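Local coordinates for protein dihydroxyacetone kinase (Citrobacter freundii, PDB 1UN8) that phosphorylates dihydroxyacetone with ATP, using a substrate-binding domain and an eight-helix barrel domain that binds the nucleotide and holds a phospholipid, at residues 434-446 and 456-468. Numbering follows the deposited sequence.
With MYY ((2R)-3-(phosphonooxy)-2-(tetradecanoyloxy)propyl palmitate), chain C.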
# COMPACT_ATOMS: atom_id res chain seq x y z
N VAL A 434 22.59 1.68 29.76
CA VAL A 434 23.12 0.92 28.65
C VAL A 434 24.54 1.34 28.31
O VAL A 434 25.41 0.49 28.09
CB VAL A 434 22.23 1.09 27.40
CG1 VAL A 434 22.86 0.38 26.20
CG2 VAL A 434 20.86 0.52 27.69
N LEU A 435 24.78 2.64 28.25
CA LEU A 435 26.11 3.14 27.94
C LEU A 435 27.12 2.67 28.98
O LEU A 435 28.19 2.17 28.63
CB LEU A 435 26.09 4.66 27.85
CG LEU A 435 25.41 5.24 26.61
CD1 LEU A 435 25.13 6.73 26.80
CD2 LEU A 435 26.32 5.03 25.41
N MET A 436 26.79 2.82 30.26
CA MET A 436 27.71 2.38 31.30
C MET A 436 27.95 0.86 31.21
O MET A 436 29.07 0.39 31.44
CB MET A 436 27.18 2.75 32.70
CG MET A 436 27.29 4.24 33.04
SD MET A 436 28.89 4.97 32.58
CE MET A 436 29.92 4.39 33.89
N SER A 437 26.90 0.10 30.89
CA SER A 437 27.06 -1.35 30.77
C SER A 437 27.97 -1.65 29.60
O SER A 437 28.81 -2.55 29.67
CB SER A 437 25.70 -2.03 30.58
OG SER A 437 25.02 -2.14 31.82
N ILE A 438 27.81 -0.90 28.52
CA ILE A 438 28.66 -1.08 27.37
C ILE A 438 30.11 -0.83 27.79
O ILE A 438 31.01 -1.63 27.51
CB ILE A 438 28.29 -0.08 26.27
CG1 ILE A 438 26.96 -0.50 25.65
CG2 ILE A 438 29.41 0.01 25.24
CD1 ILE A 438 26.42 0.48 24.65
N PHE A 439 30.33 0.29 28.46
CA PHE A 439 31.65 0.68 28.93
C PHE A 439 32.34 -0.45 29.68
O PHE A 439 33.39 -0.94 29.26
CB PHE A 439 31.51 1.91 29.84
CG PHE A 439 32.83 2.45 30.34
CD1 PHE A 439 33.65 3.22 29.52
CD2 PHE A 439 33.23 2.21 31.65
CE1 PHE A 439 34.84 3.74 29.99
CE2 PHE A 439 34.43 2.73 32.13
CZ PHE A 439 35.24 3.50 31.30
N PHE A 440 31.75 -0.86 30.80
CA PHE A 440 32.35 -1.91 31.61
C PHE A 440 32.44 -3.28 30.94
O PHE A 440 33.42 -4.01 31.14
CB PHE A 440 31.60 -2.02 32.94
CG PHE A 440 31.91 -0.90 33.90
CD1 PHE A 440 31.02 0.16 34.07
CD2 PHE A 440 33.10 -0.91 34.63
CE1 PHE A 440 31.31 1.20 34.97
CE2 PHE A 440 33.40 0.13 35.53
CZ PHE A 440 32.50 1.19 35.70
N THR A 441 31.43 -3.64 30.14
CA THR A 441 31.44 -4.93 29.46
C THR A 441 32.65 -5.01 28.53
O THR A 441 33.41 -5.98 28.57
CB THR A 441 30.16 -5.14 28.64
OG1 THR A 441 29.03 -5.10 29.52
CG2 THR A 441 30.18 -6.48 27.92
N ALA A 442 32.82 -3.98 27.71
CA ALA A 442 33.94 -3.93 26.78
C ALA A 442 35.25 -3.80 27.54
O ALA A 442 36.28 -4.34 27.12
CB ALA A 442 33.77 -2.75 25.83
N ALA A 443 35.24 -3.09 28.67
CA ALA A 443 36.44 -2.92 29.47
C ALA A 443 36.82 -4.25 30.07
O ALA A 443 37.99 -4.65 30.02
CB ALA A 443 36.20 -1.90 30.57
N GLY A 444 35.84 -4.92 30.65
CA GLY A 444 36.07 -6.21 31.28
C GLY A 444 36.67 -7.19 30.30
O GLY A 444 37.48 -8.03 30.67
N GLN A 445 36.27 -7.08 29.04
CA GLN A 445 36.77 -7.97 28.00
C GLN A 445 38.18 -7.61 27.55
O GLN A 445 38.95 -8.48 27.15
CB GLN A 445 35.82 -7.97 26.81
CG GLN A 445 34.74 -9.02 26.94
CD GLN A 445 35.32 -10.41 27.01
OE1 GLN A 445 35.88 -10.90 26.02
NE2 GLN A 445 35.21 -11.06 28.17
N LYS A 446 38.52 -6.33 27.59
CA LYS A 446 39.84 -5.92 27.18
C LYS A 446 40.81 -6.45 28.23
O LYS A 446 41.92 -6.87 27.91
CB LYS A 446 39.92 -4.40 27.09
CG LYS A 446 41.19 -3.89 26.43
CD LYS A 446 41.33 -4.42 25.01
CE LYS A 446 42.55 -3.83 24.33
NZ LYS A 446 42.79 -4.41 22.98
N ALA A 456 42.04 -0.96 29.11
CA ALA A 456 40.70 -1.51 29.09
C ALA A 456 39.66 -0.40 29.22
O ALA A 456 38.65 -0.40 28.50
CB ALA A 456 40.53 -2.53 30.23
N LEU A 457 39.92 0.55 30.12
CA LEU A 457 39.01 1.67 30.33
C LEU A 457 38.86 2.50 29.06
O LEU A 457 37.78 3.00 28.77
CB LEU A 457 39.49 2.55 31.47
CG LEU A 457 39.35 1.95 32.88
CD1 LEU A 457 39.93 2.90 33.92
CD2 LEU A 457 37.87 1.68 33.16
N ASN A 458 39.95 2.62 28.31
CA ASN A 458 39.92 3.37 27.07
C ASN A 458 39.15 2.63 26.01
O ASN A 458 38.49 3.25 25.18
CB ASN A 458 41.33 3.63 26.56
CG ASN A 458 41.74 5.08 26.72
OD1 ASN A 458 41.23 5.96 26.02
ND2 ASN A 458 42.66 5.34 27.64
N THR A 459 39.23 1.30 26.01
CA THR A 459 38.49 0.52 25.04
C THR A 459 37.01 0.70 25.39
O THR A 459 36.16 0.81 24.49
CB THR A 459 38.87 -0.98 25.10
OG1 THR A 459 40.21 -1.15 24.63
CG2 THR A 459 37.92 -1.82 24.24
N GLY A 460 36.71 0.74 26.69
CA GLY A 460 35.34 0.94 27.13
C GLY A 460 34.81 2.25 26.58
O GLY A 460 33.66 2.32 26.08
N LEU A 461 35.64 3.29 26.67
CA LEU A 461 35.29 4.62 26.18
C LEU A 461 35.06 4.58 24.67
O LEU A 461 34.07 5.10 24.17
CB LEU A 461 36.42 5.59 26.49
CG LEU A 461 36.21 7.02 25.99
CD1 LEU A 461 34.97 7.61 26.64
CD2 LEU A 461 37.44 7.86 26.32
N ALA A 462 35.99 3.95 23.96
CA ALA A 462 35.91 3.81 22.51
C ALA A 462 34.60 3.15 22.06
O ALA A 462 33.99 3.57 21.08
CB ALA A 462 37.10 2.99 22.01
N GLN A 463 34.18 2.12 22.79
CA GLN A 463 32.95 1.43 22.45
C GLN A 463 31.75 2.29 22.82
O GLN A 463 30.75 2.33 22.09
CB GLN A 463 32.89 0.08 23.18
CG GLN A 463 33.96 -0.89 22.68
CD GLN A 463 33.91 -1.05 21.17
OE1 GLN A 463 34.72 -0.45 20.45
NE2 GLN A 463 32.98 -1.87 20.68
N MET A 464 31.85 3.00 23.93
CA MET A 464 30.76 3.86 24.34
C MET A 464 30.54 4.92 23.26
O MET A 464 29.40 5.27 22.93
CB MET A 464 31.10 4.50 25.69
CG MET A 464 29.98 5.32 26.29
SD MET A 464 30.16 5.44 28.07
CE MET A 464 31.69 6.35 28.19
N LYS A 465 31.63 5.40 22.67
CA LYS A 465 31.53 6.42 21.62
C LYS A 465 30.96 5.87 20.32
O LYS A 465 30.16 6.53 19.66
CB LYS A 465 32.91 7.04 21.35
CG LYS A 465 33.47 7.80 22.55
CD LYS A 465 34.91 8.24 22.32
CE LYS A 465 35.02 9.21 21.16
NZ LYS A 465 36.40 9.78 21.07
N PHE A 466 31.38 4.67 19.95
CA PHE A 466 30.91 4.06 18.72
C PHE A 466 29.39 3.89 18.69
O PHE A 466 28.73 4.30 17.74
CB PHE A 466 31.56 2.69 18.52
CG PHE A 466 31.15 2.03 17.25
CD1 PHE A 466 31.74 2.39 16.04
CD2 PHE A 466 30.10 1.10 17.24
CE1 PHE A 466 31.30 1.84 14.83
CE2 PHE A 466 29.65 0.54 16.04
CZ PHE A 466 30.26 0.92 14.83
N TYR A 467 28.85 3.30 19.75
CA TYR A 467 27.41 3.06 19.84
C TYR A 467 26.66 4.32 20.24
O TYR A 467 25.62 4.64 19.67
CB TYR A 467 27.13 1.94 20.85
CG TYR A 467 27.79 0.62 20.53
CD1 TYR A 467 28.49 -0.08 21.50
CD2 TYR A 467 27.72 0.08 19.25
CE1 TYR A 467 29.12 -1.29 21.20
CE2 TYR A 467 28.33 -1.13 18.94
CZ TYR A 467 29.04 -1.80 19.92
OH TYR A 467 29.67 -2.99 19.63
N GLY A 468 27.19 5.03 21.23
CA GLY A 468 26.55 6.24 21.70
C GLY A 468 26.55 7.36 20.68
O GLY A 468 25.66 8.22 20.71
C38 MYY C . 27.29 4.71 37.19
C37 MYY C . 27.75 3.83 38.35
C36 MYY C . 29.12 3.20 38.05
C35 MYY C . 29.60 2.34 39.23
C34 MYY C . 31.03 1.83 38.98
C33 MYY C . 31.56 0.97 40.13
C32 MYY C . 32.97 0.45 39.83
C31 MYY C . 34.01 1.57 39.81
C30 MYY C . 35.33 1.19 39.12
C29 MYY C . 36.25 0.26 39.92
C28 MYY C . 37.66 0.28 39.31
C27 MYY C . 38.68 -0.58 40.06
C26 MYY C . 40.12 -0.27 39.64
C25 MYY C . 41.12 -1.16 40.39
C24 MYY C . 42.44 -0.45 40.72
C23 MYY C . 43.60 -0.72 39.75
O10 MYY C . 43.38 -1.03 38.57
O8 MYY C . 44.87 -0.61 40.22
C6 MYY C . 45.86 -0.79 39.19
C5 MYY C . 46.30 0.56 38.63
C4 MYY C . 47.81 0.77 38.82
O6 MYY C . 48.28 0.43 40.14
P MYY C . 48.08 1.38 41.43
O4 MYY C . 46.51 1.77 41.50
O3 MYY C . 48.36 0.40 42.69
O5 MYY C . 48.97 2.56 41.46
O7 MYY C . 45.47 1.60 39.17
C7 MYY C . 45.44 2.70 38.36
O9 MYY C . 46.10 2.75 37.33
C8 MYY C . 44.58 3.89 38.79
C9 MYY C . 43.50 4.19 37.74
C10 MYY C . 42.10 4.21 38.36
C11 MYY C . 41.02 4.52 37.32
C12 MYY C . 39.63 4.45 37.95
C13 MYY C . 38.52 4.68 36.93
C14 MYY C . 37.18 4.29 37.56
C15 MYY C . 36.01 4.31 36.57
C16 MYY C . 35.40 5.70 36.42
C17 MYY C . 34.00 5.57 35.81
C18 MYY C . 33.16 6.82 36.09
C19 MYY C . 31.69 6.60 35.76
C20 MYY C . 30.83 7.78 36.21
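Phe-439 acts as a knob in a hole formed by Leu-457, Gly-460, Leu-461 and Met-464. With CG anti to the backbone N (chi1 -177°), its ring reaches across to the facing helix. There CD1 lies 3.3 Å from Gly-460 C, and CZ meets Leu-457 CD2. Met-464 adds a Met-aromatic contact, its SD 5.3 Å from the Phe-439 ring centroid and oblique to it. Met-464 CG packs against Leu-435 CD2 (3.8 Å), the two side chains crossing at about a right angle. Ile-438 CD1 packs on Tyr-467 CD1 and Ala-442 CB on Gln-463 CG, on the flank where Gln-463 NE2 and Tyr-467 OH both hydrogen-bond Glu-123 of the second subunit.

The backbones come close in the middle, Phe-439 CA and Gly-460 CA lying 4.1 Å apart; Gly-460 has no side chain, and a CB there would run into Phe-439 O. The axes of the two segments approach to 7.3 Å, with 138° between their N-to-C directions. They belong to helices 430-448 and 453-468, consecutive and roughly antiparallel in the eight-helix barrel. Ala-443 CA makes a bent CA-H...O contact with Ala-456 O (3.5 Å). No hydrogen bond spans the pair; at its margin the aliphatic chain of Lys-446 passes Thr-459 OG1.

Towards the barrel interior, Met-436, Phe-440 and Leu-457 line the phospholipid pocket, Leu-457 placing CD1 on the lipid and CD2 on Phe-439. Gly-468, touched by Leu-435, belongs to the ATP site.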